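Long-range contacts in DNA polymerase III, beta subunit (Thermotoga maritima, PDB 1VPK), which probably encircles DNA as a ring-shaped head-to-tail homodimer and tethers DNA polymerases to it, making replication processive: residues A[61-66]-A[207-212]; A[167-172]-A[180-185]; A[203-208]-A[243-248]. One frame throughout, in Å; residues are numbered along the deposited sequence.

Interaction 1. Residues A[61-66]-A[207-212]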
ATOM      1  N   LEU A  61      24.377 -17.836  -3.825  1.00 42.15           N
ATOM      2  CA  LEU A  61      25.675 -18.040  -4.475  1.00 42.76           C
ATOM      3  C   LEU A  61      26.482 -16.765  -4.765  1.00 43.89           C
ATOM      4  O   LEU A  61      27.678 -16.839  -5.101  1.00 43.02           O
ATOM      5  CB  LEU A  61      25.567 -18.896  -5.759  1.00 43.69           C
ATOM      6  CG  LEU A  61      24.858 -20.273  -5.667  1.00 45.14           C
ATOM      7  CD1 LEU A  61      25.084 -21.012  -6.924  1.00 46.34           C
ATOM      8  CD2 LEU A  61      25.379 -21.077  -4.501  1.00 47.65           C
ATOM      9  N   GLU A  62      25.864 -15.596  -4.638  1.00 44.28           N
ATOM     10  CA  GLU A  62      26.617 -14.329  -4.710  1.00 45.48           C
ATOM     11  C   GLU A  62      26.720 -13.708  -3.311  1.00 46.01           C
ATOM     12  O   GLU A  62      27.789 -13.221  -2.957  1.00 45.71           O
ATOM     13  CB  GLU A  62      25.956 -13.350  -5.692  1.00 45.23           C
ATOM     14  CG  GLU A  62      26.440 -11.888  -5.522  1.00 47.69           C
ATOM     15  CD  GLU A  62      25.773 -10.929  -6.502  1.00 47.39           C
ATOM     16  OE1 GLU A  62      24.549 -10.648  -6.309  1.00 46.23           O
ATOM     17  OE2 GLU A  62      26.499 -10.482  -7.440  1.00 46.05           O
ATOM     18  N   THR A  63      25.620 -13.728  -2.539  1.00 45.38           N
ATOM     19  CA  THR A  63      25.610 -13.322  -1.125  1.00 46.43           C
ATOM     20  C   THR A  63      25.334 -14.577  -0.247  1.00 46.53           C
ATOM     21  O   THR A  63      24.478 -15.397  -0.596  1.00 47.06           O
ATOM     22  CB  THR A  63      24.499 -12.242  -0.857  1.00 46.44           C
ATOM     23  OG1 THR A  63      24.591 -11.148  -1.774  1.00 45.28           O
ATOM     24  CG2 THR A  63      24.544 -11.718   0.626  1.00 47.84           C
ATOM     25  N   GLY A  64      26.055 -14.736   0.849  1.00 46.42           N
ATOM     26  CA  GLY A  64      25.835 -15.797   1.828  1.00 46.65           C
ATOM     27  C   GLY A  64      25.805 -15.224   3.222  1.00 47.71           C
ATOM     28  O   GLY A  64      26.582 -14.281   3.559  1.00 48.90           O
ATOM     29  N   VAL A  65      24.895 -15.732   4.046  1.00 47.32           N
ATOM     30  CA  VAL A  65      24.751 -15.269   5.414  1.00 48.11           C
ATOM     31  C   VAL A  65      24.764 -16.476   6.304  1.00 48.84           C
ATOM     32  O   VAL A  65      24.040 -17.439   6.027  1.00 47.57           O
ATOM     33  CB  VAL A  65      23.417 -14.600   5.648  1.00 48.94           C
ATOM     34  CG1 VAL A  65      23.281 -14.194   7.160  1.00 50.50           C
ATOM     35  CG2 VAL A  65      23.263 -13.399   4.783  1.00 51.33           C
ATOM     36  N   LYS A  66      25.586 -16.436   7.349  1.00 48.85           N
ATOM     37  CA  LYS A  66      25.636 -17.482   8.370  1.00 48.90           C
ATOM     38  C   LYS A  66      25.365 -16.767   9.701  1.00 49.12           C
ATOM     39  O   LYS A  66      26.190 -15.969  10.172  1.00 46.62           O
ATOM     40  CB  LYS A  66      27.011 -18.149   8.377  1.00 48.47           C
ATOM     41  CG  LYS A  66      27.114 -19.367   9.299  1.00 53.33           C
ATOM     42  CD  LYS A  66      28.510 -19.994   9.309  1.00 53.17           C
ATOM     43  CE  LYS A  66      28.480 -21.305  10.048  1.00 59.25           C
ATOM     44  NZ  LYS A  66      29.796 -22.048  10.059  1.00 62.52           N
ATOM     45  N   LEU A 207      23.210  -4.847  -6.295  1.00 50.43           N
ATOM     46  CA  LEU A 207      22.075  -4.292  -5.595  1.00 50.40           C
ATOM     47  C   LEU A 207      21.468  -5.317  -4.642  1.00 50.60           C
ATOM     48  O   LEU A 207      21.139  -4.966  -3.505  1.00 51.42           O
ATOM     49  CB  LEU A 207      21.035  -3.787  -6.587  1.00 50.69           C
ATOM     50  CG  LEU A 207      19.787  -3.099  -6.018  1.00 51.01           C
ATOM     51  CD1 LEU A 207      20.141  -1.986  -5.059  1.00 53.24           C
ATOM     52  CD2 LEU A 207      18.994  -2.591  -7.172  1.00 50.40           C
ATOM     53  N   LYS A 208      21.373  -6.578  -5.076  1.00 49.39           N
ATOM     54  CA  LYS A 208      20.878  -7.642  -4.205  1.00 49.68           C
ATOM     55  C   LYS A 208      21.759  -7.804  -2.934  1.00 49.51           C
ATOM     56  O   LYS A 208      21.237  -7.939  -1.836  1.00 48.24           O
ATOM     57  CB  LYS A 208      20.696  -8.968  -4.948  1.00 49.55           C
ATOM     58  CG  LYS A 208      20.187 -10.066  -3.990  1.00 50.97           C
ATOM     59  CD  LYS A 208      19.039 -10.899  -4.446  1.00 50.54           C
ATOM     60  CE  LYS A 208      18.785 -12.055  -3.445  1.00 48.13           C
ATOM     61  NZ  LYS A 208      18.681 -13.327  -4.114  1.00 51.63           N
ATOM     62  N   SER A 209      23.078  -7.716  -3.087  1.00 48.65           N
ATOM     63  CA  SER A 209      23.986  -7.812  -1.960  1.00 47.98           C
ATOM     64  C   SER A 209      23.764  -6.647  -0.998  1.00 48.50           C
ATOM     65  O   SER A 209      23.695  -6.832   0.204  1.00 46.94           O
ATOM     66  CB  SER A 209      25.439  -7.843  -2.421  1.00 47.40           C
ATOM     67  OG  SER A 209      25.794  -9.084  -2.986  1.00 47.83           O
ATOM     68  N   MET A 210      23.594  -5.461  -1.563  1.00 49.20           N
ATOM     69  CA  MET A 210      23.372  -4.231  -0.808  1.00 49.39           C
ATOM     70  C   MET A 210      22.089  -4.141  -0.019  1.00 49.49           C
ATOM     71  O   MET A 210      22.084  -3.564   1.071  1.00 48.47           O
ATOM     72  CB  MET A 210      23.515  -3.031  -1.758  1.00 49.71           C
ATOM     73  CG  MET A 210      24.955  -2.830  -2.206  1.00 48.05           C
ATOM     74  SD  MET A 210      26.110  -2.544  -0.859  1.00 50.73           S
ATOM     75  CE  MET A 210      25.538  -1.013  -0.083  1.00 52.64           C
ATOM     76  N   LYS A 211      21.024  -4.746  -0.544  1.00 48.56           N
ATOM     77  CA  LYS A 211      19.775  -4.904   0.177  1.00 49.98           C
ATOM     78  C   LYS A 211      19.911  -5.847   1.389  1.00 48.78           C
ATOM     79  O   LYS A 211      19.253  -5.667   2.437  1.00 48.27           O
ATOM     80  CB  LYS A 211      18.691  -5.377  -0.791  1.00 49.79           C
ATOM     81  CG  LYS A 211      18.295  -4.248  -1.789  1.00 52.31           C
ATOM     82  CD  LYS A 211      17.133  -4.653  -2.698  1.00 54.34           C
ATOM     83  CE  LYS A 211      16.811  -3.649  -3.890  1.00 56.31           C
ATOM     84  NZ  LYS A 211      16.229  -4.448  -5.081  1.00 55.37           N
ATOM     85  N   GLU A 212      20.793  -6.828   1.275  1.00 46.89           N
ATOM     86  CA  GLU A 212      21.086  -7.660   2.423  1.00 46.93           C
ATOM     87  C   GLU A 212      21.919  -6.835   3.417  1.00 47.04           C
ATOM     88  O   GLU A 212      21.690  -6.927   4.604  1.00 46.57           O
ATOM     89  CB  GLU A 212      21.767  -8.985   2.020  1.00 46.00           C
ATOM     90  CG  GLU A 212      22.212  -9.841   3.194  1.00 45.69           C
ATOM     91  CD  GLU A 212      21.128 -10.190   4.222  1.00 48.00           C
ATOM     92  OE1 GLU A 212      19.895 -10.110   3.990  1.00 45.52           O
ATOM     93  OE2 GLU A 212      21.529 -10.641   5.299  1.00 49.69           O
TER

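Interaction 2. Residues A[167-172]-A[180-185]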
ATOM      1  N   ASN A 167      24.081  -1.899 -11.423  1.00 48.75           N
ATOM      2  CA  ASN A 167      23.160  -2.640 -10.582  1.00 49.15           C
ATOM      3  C   ASN A 167      23.829  -2.939  -9.225  1.00 49.80           C
ATOM      4  O   ASN A 167      24.152  -4.096  -8.891  1.00 49.21           O
ATOM      5  CB  ASN A 167      22.761  -3.947 -11.293  1.00 50.00           C
ATOM      6  CG  ASN A 167      21.714  -4.758 -10.511  1.00 48.23           C
ATOM      7  OD1 ASN A 167      21.923  -5.918 -10.238  1.00 48.58           O
ATOM      8  ND2 ASN A 167      20.591  -4.107 -10.131  1.00 46.21           N
ATOM      9  N   GLY A 168      24.068  -1.875  -8.463  1.00 49.66           N
ATOM     10  CA  GLY A 168      24.822  -1.995  -7.232  1.00 49.72           C
ATOM     11  C   GLY A 168      25.295  -0.668  -6.702  1.00 49.97           C
ATOM     12  O   GLY A 168      24.925   0.407  -7.210  1.00 51.30           O
ATOM     13  N   VAL A 169      26.106  -0.751  -5.654  1.00 49.78           N
ATOM     14  CA  VAL A 169      26.678   0.408  -5.011  1.00 49.37           C
ATOM     15  C   VAL A 169      28.184   0.221  -4.962  1.00 50.53           C
ATOM     16  O   VAL A 169      28.690  -0.847  -4.608  1.00 49.48           O
ATOM     17  CB  VAL A 169      26.172   0.606  -3.570  1.00 49.27           C
ATOM     18  CG1 VAL A 169      26.824   1.876  -2.919  1.00 48.84           C
ATOM     19  CG2 VAL A 169      24.654   0.690  -3.517  1.00 49.12           C
ATOM     20  N   PHE A 170      28.870   1.291  -5.327  1.00 50.09           N
ATOM     21  CA  PHE A 170      30.316   1.317  -5.422  1.00 50.47           C
ATOM     22  C   PHE A 170      30.869   1.877  -4.126  1.00 49.43           C
ATOM     23  O   PHE A 170      30.430   2.932  -3.646  1.00 50.41           O
ATOM     24  CB  PHE A 170      30.729   2.155  -6.656  1.00 50.15           C
ATOM     25  CG  PHE A 170      32.196   2.039  -7.019  1.00 51.52           C
ATOM     26  CD1 PHE A 170      32.758   0.813  -7.357  1.00 52.04           C
ATOM     27  CD2 PHE A 170      33.005   3.174  -7.055  1.00 51.93           C
ATOM     28  CE1 PHE A 170      34.096   0.723  -7.689  1.00 54.12           C
ATOM     29  CE2 PHE A 170      34.362   3.075  -7.383  1.00 51.94           C
ATOM     30  CZ  PHE A 170      34.892   1.860  -7.704  1.00 51.15           C
ATOM     31  N   TRP A 171      31.846   1.176  -3.565  1.00 50.05           N
ATOM     32  CA  TRP A 171      32.489   1.578  -2.330  1.00 50.09           C
ATOM     33  C   TRP A 171      33.893   2.054  -2.645  1.00 50.44           C
ATOM     34  O   TRP A 171      34.640   1.327  -3.281  1.00 49.69           O
ATOM     35  CB  TRP A 171      32.591   0.397  -1.359  1.00 49.71           C
ATOM     36  CG  TRP A 171      31.301  -0.200  -0.903  1.00 49.83           C
ATOM     37  CD1 TRP A 171      30.272  -0.630  -1.681  1.00 49.63           C
ATOM     38  CD2 TRP A 171      30.945  -0.519   0.452  1.00 49.44           C
ATOM     39  NE1 TRP A 171      29.255  -1.146  -0.884  1.00 50.59           N
ATOM     40  CE2 TRP A 171      29.652  -1.083   0.428  1.00 50.75           C
ATOM     41  CE3 TRP A 171      31.590  -0.367   1.686  1.00 49.61           C
ATOM     42  CZ2 TRP A 171      29.002  -1.515   1.596  1.00 50.14           C
ATOM     43  CZ3 TRP A 171      30.924  -0.738   2.838  1.00 49.91           C
ATOM     44  CH2 TRP A 171      29.650  -1.331   2.782  1.00 50.54           C
ATOM     45  N   GLU A 172      34.260   3.250  -2.153  1.00 50.95           N
ATOM     46  CA  GLU A 172      35.619   3.755  -2.227  1.00 51.34           C
ATOM     47  C   GLU A 172      36.146   4.084  -0.856  1.00 50.75           C
ATOM     48  O   GLU A 172      35.587   4.947  -0.137  1.00 49.11           O
ATOM     49  CB  GLU A 172      35.690   5.031  -3.047  1.00 52.71           C
ATOM     50  CG  GLU A 172      35.412   4.834  -4.508  1.00 56.67           C
ATOM     51  CD  GLU A 172      35.417   6.173  -5.231  1.00 59.91           C
ATOM     52  OE1 GLU A 172      36.340   6.965  -5.026  1.00 63.59           O
ATOM     53  OE2 GLU A 172      34.467   6.446  -5.968  1.00 64.88           O
ATOM     54  N   LEU A 180      30.292   6.083  -0.806  1.00 48.62           N
ATOM     55  CA  LEU A 180      29.429   5.215  -1.519  1.00 48.31           C
ATOM     56  C   LEU A 180      28.815   5.949  -2.688  1.00 47.33           C
ATOM     57  O   LEU A 180      28.434   7.105  -2.553  1.00 45.79           O
ATOM     58  CB  LEU A 180      28.302   4.757  -0.601  1.00 48.98           C
ATOM     59  CG  LEU A 180      28.654   3.944   0.634  1.00 50.84           C
ATOM     60  CD1 LEU A 180      27.332   3.488   1.320  1.00 50.69           C
ATOM     61  CD2 LEU A 180      29.544   2.745   0.254  1.00 49.16           C
ATOM     62  N   VAL A 181      28.699   5.262  -3.821  1.00 46.89           N
ATOM     63  CA  VAL A 181      28.155   5.855  -5.038  1.00 47.90           C
ATOM     64  C   VAL A 181      27.214   4.884  -5.714  1.00 47.83           C
ATOM     65  O   VAL A 181      27.492   3.710  -5.794  1.00 47.54           O
ATOM     66  CB  VAL A 181      29.261   6.229  -6.059  1.00 47.51           C
ATOM     67  CG1 VAL A 181      28.700   7.175  -7.160  1.00 48.17           C
ATOM     68  CG2 VAL A 181      30.393   6.929  -5.376  1.00 48.37           C
ATOM     69  N   ALA A 182      26.107   5.395  -6.218  1.00 47.81           N
ATOM     70  CA  ALA A 182      25.194   4.583  -6.999  1.00 48.33           C
ATOM     71  C   ALA A 182      24.638   5.424  -8.110  1.00 47.74           C
ATOM     72  O   ALA A 182      24.428   6.641  -7.932  1.00 46.48           O
ATOM     73  CB  ALA A 182      24.038   4.029  -6.107  1.00 49.00           C
ATOM     74  N   SER A 183      24.382   4.785  -9.250  1.00 46.17           N
ATOM     75  CA  SER A 183      23.858   5.472 -10.420  1.00 47.71           C
ATOM     76  C   SER A 183      23.128   4.496 -11.323  1.00 47.77           C
ATOM     77  O   SER A 183      23.405   3.297 -11.283  1.00 48.12           O
ATOM     78  CB  SER A 183      25.005   6.085 -11.228  1.00 47.75           C
ATOM     79  OG  SER A 183      24.502   6.669 -12.415  1.00 51.80           O
ATOM     80  N   ASP A 184      22.226   5.027 -12.146  1.00 48.47           N
ATOM     81  CA  ASP A 184      21.522   4.252 -13.121  1.00 48.57           C
ATOM     82  C   ASP A 184      21.692   4.813 -14.519  1.00 48.77           C
ATOM     83  O   ASP A 184      20.937   4.453 -15.442  1.00 47.73           O
ATOM     84  CB  ASP A 184      20.045   4.142 -12.750  1.00 49.16           C
ATOM     85  CG  ASP A 184      19.287   5.468 -12.839  1.00 50.86           C
ATOM     86  OD1 ASP A 184      19.855   6.547 -13.201  1.00 48.25           O
ATOM     87  OD2 ASP A 184      18.087   5.406 -12.516  1.00 51.28           O
ATOM     88  N   GLY A 185      22.675   5.700 -14.686  1.00 48.15           N
ATOM     89  CA  GLY A 185      22.906   6.339 -15.988  1.00 48.12           C
ATOM     90  C   GLY A 185      22.117   7.614 -16.229  1.00 48.24           C
ATOM     91  O   GLY A 185      22.488   8.442 -17.072  1.00 48.74           O
TER
HETATM   92  O   HOH W   1      25.025   1.975  -9.173  1.00 36.16           O

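Interaction 3. Residues A[203-208]-A[243-248]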
ATOM      1  N   PHE A 203      35.469  -1.336  -4.641  1.00 50.27           N
ATOM      2  CA  PHE A 203      34.785  -2.511  -5.142  1.00 48.90           C
ATOM      3  C   PHE A 203      33.299  -2.181  -5.399  1.00 48.22           C
ATOM      4  O   PHE A 203      32.733  -1.271  -4.801  1.00 47.44           O
ATOM      5  CB  PHE A 203      34.907  -3.662  -4.145  1.00 48.88           C
ATOM      6  CG  PHE A 203      34.546  -3.300  -2.712  1.00 50.05           C
ATOM      7  CD1 PHE A 203      33.213  -3.358  -2.273  1.00 49.26           C
ATOM      8  CD2 PHE A 203      35.554  -2.936  -1.802  1.00 51.53           C
ATOM      9  CE1 PHE A 203      32.881  -3.034  -0.970  1.00 50.87           C
ATOM     10  CE2 PHE A 203      35.237  -2.628  -0.483  1.00 51.22           C
ATOM     11  CZ  PHE A 203      33.912  -2.658  -0.063  1.00 50.53           C
ATOM     12  N   LEU A 204      32.677  -2.961  -6.273  1.00 48.14           N
ATOM     13  CA  LEU A 204      31.254  -2.848  -6.549  1.00 48.57           C
ATOM     14  C   LEU A 204      30.529  -4.044  -5.917  1.00 48.73           C
ATOM     15  O   LEU A 204      30.916  -5.185  -6.118  1.00 47.62           O
ATOM     16  CB  LEU A 204      31.050  -2.848  -8.050  1.00 48.19           C
ATOM     17  CG  LEU A 204      29.631  -2.733  -8.603  1.00 48.48           C
ATOM     18  CD1 LEU A 204      28.939  -1.473  -8.235  1.00 49.68           C
ATOM     19  CD2 LEU A 204      29.653  -2.916 -10.114  1.00 48.29           C
ATOM     20  N   LEU A 205      29.520  -3.768  -5.104  1.00 49.23           N
ATOM     21  CA  LEU A 205      28.624  -4.816  -4.635  1.00 49.33           C
ATOM     22  C   LEU A 205      27.283  -4.649  -5.344  1.00 49.59           C
ATOM     23  O   LEU A 205      26.814  -3.506  -5.577  1.00 50.26           O
ATOM     24  CB  LEU A 205      28.456  -4.747  -3.114  1.00 49.78           C
ATOM     25  CG  LEU A 205      29.710  -4.957  -2.238  1.00 50.83           C
ATOM     26  CD1 LEU A 205      29.339  -4.779  -0.787  1.00 50.95           C
ATOM     27  CD2 LEU A 205      30.408  -6.324  -2.477  1.00 50.15           C
ATOM     28  N   SER A 206      26.680  -5.779  -5.698  1.00 49.62           N
ATOM     29  CA  SER A 206      25.412  -5.837  -6.444  1.00 49.69           C
ATOM     30  C   SER A 206      24.290  -5.232  -5.620  1.00 50.90           C
ATOM     31  O   SER A 206      24.385  -5.130  -4.381  1.00 51.01           O
ATOM     32  CB  SER A 206      25.031  -7.285  -6.831  1.00 49.97           C
ATOM     33  OG  SER A 206      24.465  -8.016  -5.717  1.00 46.62           O
ATOM     34  N   LEU A 207      23.210  -4.847  -6.295  1.00 50.43           N
ATOM     35  CA  LEU A 207      22.075  -4.292  -5.595  1.00 50.40           C
ATOM     36  C   LEU A 207      21.468  -5.317  -4.642  1.00 50.60           C
ATOM     37  O   LEU A 207      21.139  -4.966  -3.505  1.00 51.42           O
ATOM     38  CB  LEU A 207      21.035  -3.787  -6.587  1.00 50.69           C
ATOM     39  CG  LEU A 207      19.787  -3.099  -6.018  1.00 51.01           C
ATOM     40  CD1 LEU A 207      20.141  -1.986  -5.059  1.00 53.24           C
ATOM     41  CD2 LEU A 207      18.994  -2.591  -7.172  1.00 50.40           C
ATOM     42  N   LYS A 208      21.373  -6.578  -5.076  1.00 49.39           N
ATOM     43  CA  LYS A 208      20.878  -7.642  -4.205  1.00 49.68           C
ATOM     44  C   LYS A 208      21.759  -7.804  -2.934  1.00 49.51           C
ATOM     45  O   LYS A 208      21.237  -7.939  -1.836  1.00 48.24           O
ATOM     46  CB  LYS A 208      20.696  -8.968  -4.948  1.00 49.55           C
ATOM     47  CG  LYS A 208      20.187 -10.066  -3.990  1.00 50.97           C
ATOM     48  CD  LYS A 208      19.039 -10.899  -4.446  1.00 50.54           C
ATOM     49  CE  LYS A 208      18.785 -12.055  -3.445  1.00 48.13           C
ATOM     50  NZ  LYS A 208      18.681 -13.327  -4.114  1.00 51.63           N
ATOM     51  N   THR A 243      28.119 -12.086   6.963  1.00 50.42           N
ATOM     52  CA  THR A 243      27.622 -11.913   5.618  1.00 50.14           C
ATOM     53  C   THR A 243      28.816 -11.770   4.688  1.00 49.99           C
ATOM     54  O   THR A 243      29.682 -10.962   4.951  1.00 48.10           O
ATOM     55  CB  THR A 243      26.705 -10.674   5.535  1.00 50.97           C
ATOM     56  OG1 THR A 243      25.576 -10.867   6.407  1.00 50.50           O
ATOM     57  CG2 THR A 243      26.200 -10.447   4.135  1.00 53.58           C
ATOM     58  N   VAL A 244      28.828 -12.534   3.591  1.00 48.13           N
ATOM     59  CA  VAL A 244      29.914 -12.511   2.632  1.00 48.63           C
ATOM     60  C   VAL A 244      29.321 -12.345   1.262  1.00 48.50           C
ATOM     61  O   VAL A 244      28.310 -12.972   0.914  1.00 48.07           O
ATOM     62  CB  VAL A 244      30.855 -13.750   2.708  1.00 48.74           C
ATOM     63  CG1 VAL A 244      30.118 -15.051   2.279  1.00 52.86           C
ATOM     64  CG2 VAL A 244      32.072 -13.542   1.841  1.00 48.26           C
ATOM     65  N   MET A 245      29.907 -11.447   0.494  1.00 47.47           N
ATOM     66  CA  MET A 245      29.369 -11.106  -0.820  1.00 47.50           C
ATOM     67  C   MET A 245      30.470 -11.133  -1.838  1.00 46.62           C
ATOM     68  O   MET A 245      31.516 -10.521  -1.614  1.00 46.32           O
ATOM     69  CB  MET A 245      28.784  -9.711  -0.772  1.00 47.37           C
ATOM     70  CG  MET A 245      27.586  -9.601   0.068  1.00 47.93           C
ATOM     71  SD  MET A 245      27.315  -8.001   0.837  1.00 48.75           S
ATOM     72  CE  MET A 245      28.755  -7.859   1.934  1.00 50.54           C
ATOM     73  N   ARG A 246      30.256 -11.805  -2.969  1.00 46.48           N
ATOM     74  CA  ARG A 246      31.225 -11.722  -4.077  1.00 47.27           C
ATOM     75  C   ARG A 246      31.085 -10.400  -4.763  1.00 46.38           C
ATOM     76  O   ARG A 246      29.994  -9.962  -5.089  1.00 45.16           O
ATOM     77  CB  ARG A 246      31.065 -12.832  -5.114  1.00 47.93           C
ATOM     78  CG  ARG A 246      31.340 -14.258  -4.528  1.00 50.91           C
ATOM     79  CD  ARG A 246      30.932 -15.382  -5.503  1.00 53.19           C
ATOM     80  NE  ARG A 246      31.536 -15.236  -6.841  1.00 58.43           N
ATOM     81  CZ  ARG A 246      32.751 -15.678  -7.181  1.00 62.20           C
ATOM     82  NH1 ARG A 246      33.532 -16.285  -6.288  1.00 64.25           N
ATOM     83  NH2 ARG A 246      33.196 -15.512  -8.423  1.00 62.38           N
ATOM     84  N   VAL A 247      32.231  -9.791  -5.024  1.00 45.50           N
ATOM     85  CA  VAL A 247      32.331  -8.467  -5.615  1.00 46.18           C
ATOM     86  C   VAL A 247      31.855  -8.484  -7.076  1.00 44.55           C
ATOM     87  O   VAL A 247      31.972  -9.502  -7.715  1.00 45.83           O
ATOM     88  CB  VAL A 247      33.821  -8.054  -5.402  1.00 46.55           C
ATOM     89  CG1 VAL A 247      34.509  -7.567  -6.622  1.00 49.86           C
ATOM     90  CG2 VAL A 247      33.900  -7.205  -4.177  1.00 47.73           C
ATOM     91  N   VAL A 248      31.266  -7.422  -7.601  1.00 42.16           N
ATOM     92  CA  VAL A 248      30.846  -7.506  -8.996  1.00 41.57           C
ATOM     93  C   VAL A 248      32.055  -7.463  -9.970  1.00 41.70           C
ATOM     94  O   VAL A 248      32.919  -6.606  -9.867  1.00 42.24           O
ATOM     95  CB  VAL A 248      29.817  -6.457  -9.354  1.00 41.44           C
ATOM     96  CG1 VAL A 248      29.390  -6.615 -10.803  1.00 41.56           C
ATOM     97  CG2 VAL A 248      28.603  -6.580  -8.420  1.00 41.55           C
TER
HETATM   98  O   HOH W   2      34.022  -4.773  -8.075  1.00 39.67           O
HETATM   99  O   HOH W   3      27.808  -8.451  -4.823  1.00 32.78           O

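Interaction 1. Residues A[61-66]-A[207-212]
T63 and S209 meet at the centre of this contact, their hydroxyl oxygens OG1 and OG only 2.7 Å apart. T63 opens the strand and S209 lies on the opening turn of the helix, and their CA atoms, 5.8 Å apart, mark the nearest backbone approach. Strand and helix run roughly the same way, 23° apart, with 9.3 Å between their axes, so side chains do all the bridging.

The tight, buried part continues one turn along the helix, where E212 meets T63 and V65. T63 CG2 lies 3.9 Å from E212 CG, fitting against the aliphatic part of the glutamate. The E212 chain then bends at chi2 (55°), which brings its carboxylate round to V65, where CG2 and OE2 are 3.3 Å apart. The other carboxylate oxygen, OE1, is held by N215 and more weakly by the backbone of K31, so the buried acid has polar partners although OE2 lies against a methyl of V65.

The loose side lies at the other end, where E62 and K208 are partly exposed. E62 stretches past the serine, its CG 3.8 Å from S209 OG, and hydrogen-bonds through OE1 to S206. K208 sends its NZ to D60 and to the carbonyl of L33; it stays 6.8 Å from E62 OE1, too far for an ion pair.

Helix 207-218 of the central domain packs here against strand 63-68 of the N-terminal domain. Strand 241-246 is that strand's sheet neighbour, and its M245 touches both T63 and S209, while M210 on the helix packs on strand 168-174.

Interaction 2. Residues A[167-172]-A[180-185]
F170 and V181 form a hydrogen-bonded pair in the antiparallel beta hairpin of strands 168-174 and 177-183, within the central domain. Backbone bonds come first. F170 N donates to V181 O at 2.8 Å, almost straight at 174°, and V181 N donates back to F170 O at 2.9 Å on a more bent path; both donors lie in the carbonyl plane. L180 CA adds a C-H...O contact to F170 O.

The aromatic contact belongs to the next, non-hydrogen-bonded pair. With CG beside its own backbone N (chi1 -63°), L180 runs alongside W171 and lays its methyl CD2 over one face of the indole, 3.6 Å from the centroid of the five-membered ring and 14° off the ring normal, a CH-pi contact. Helix 143-153 packs on L180 as well.

Apolar packing fills in beside it: V169 CG1 reaches L180 CB at 4.0 Å, and F170 CB lies 4.4 Å from V181 CB.

Water and turn bonds close the far end. A water close to G168 O accepts from S183 N at 2.9 Å, and S183 OG accepts from G185 N at 3.1 Å in an ST turn.

Interaction 3. Residues A[203-208]-A[243-248]
V247 comes at F203 obliquely, its CG2 methyl 3.7 Å from F203 CB at the root of the phenyl ring. The ring itself is turned to partners in the surrounding core: it stacks with W171 of the adjacent strand and meets Y229 with the two planes inclined.

The peptide groups are the other flat elements. V248 N bonds to L204 O at 2.7 Å, straight at 178° though the donor is tilted 24° from the carbonyl plane. V248 CG2 lies 3.4 Å from S206 N, and V248 CB packs on L204 CD2 at 3.6 Å.

L205 faces the opposite way at CB, yet its CG stands beside the backbone N (chi1 -62°) and its branches come back to the contact. CD2 lies 4.0 Å from V247 CG2, and CD1 lies 4.1 Å from M245 SD; L205 crosses both residues at about a right angle. S206, at the N-cap of helix 207-218, uses OG to cap S209 N, and the same OG is hydrogen-bonded to E62 OE1.

Two waters flank the direct bond. One joins L204 N to V248 O, the other S206 N to R246 O. Strand 201-206 is the outermost of its sheet within this chain, and one straight direct bond and two water bridges satisfy the backbone groups L204 N, L204 O and S206 N on this edge, while methyls of V247 and V248 pack against the same strand.

How the interactions relate
Interactions 1 and 3 are close neighbours, their centres about 7 Å apart; interaction 2 lies about 11 Å from interaction 3 and 16 Å from interaction 1. Along the chain, interaction 2 closes before interaction 3 opens and is nested in the loop closed by interaction 1. Two sheets are involved: strands 63-68 and 241-246 adjoin in one, strands 168-174 and 201-206 in the other, where V169 N meets L205 O at 2.8 Å. Helix 207-218 continues from strand 201-206 and packs on both sheets. The two sheets that meet in the central domain are tied together by the helix, and interaction 1 adds a helix contact to the sheet that already joins the N-terminal and central domains.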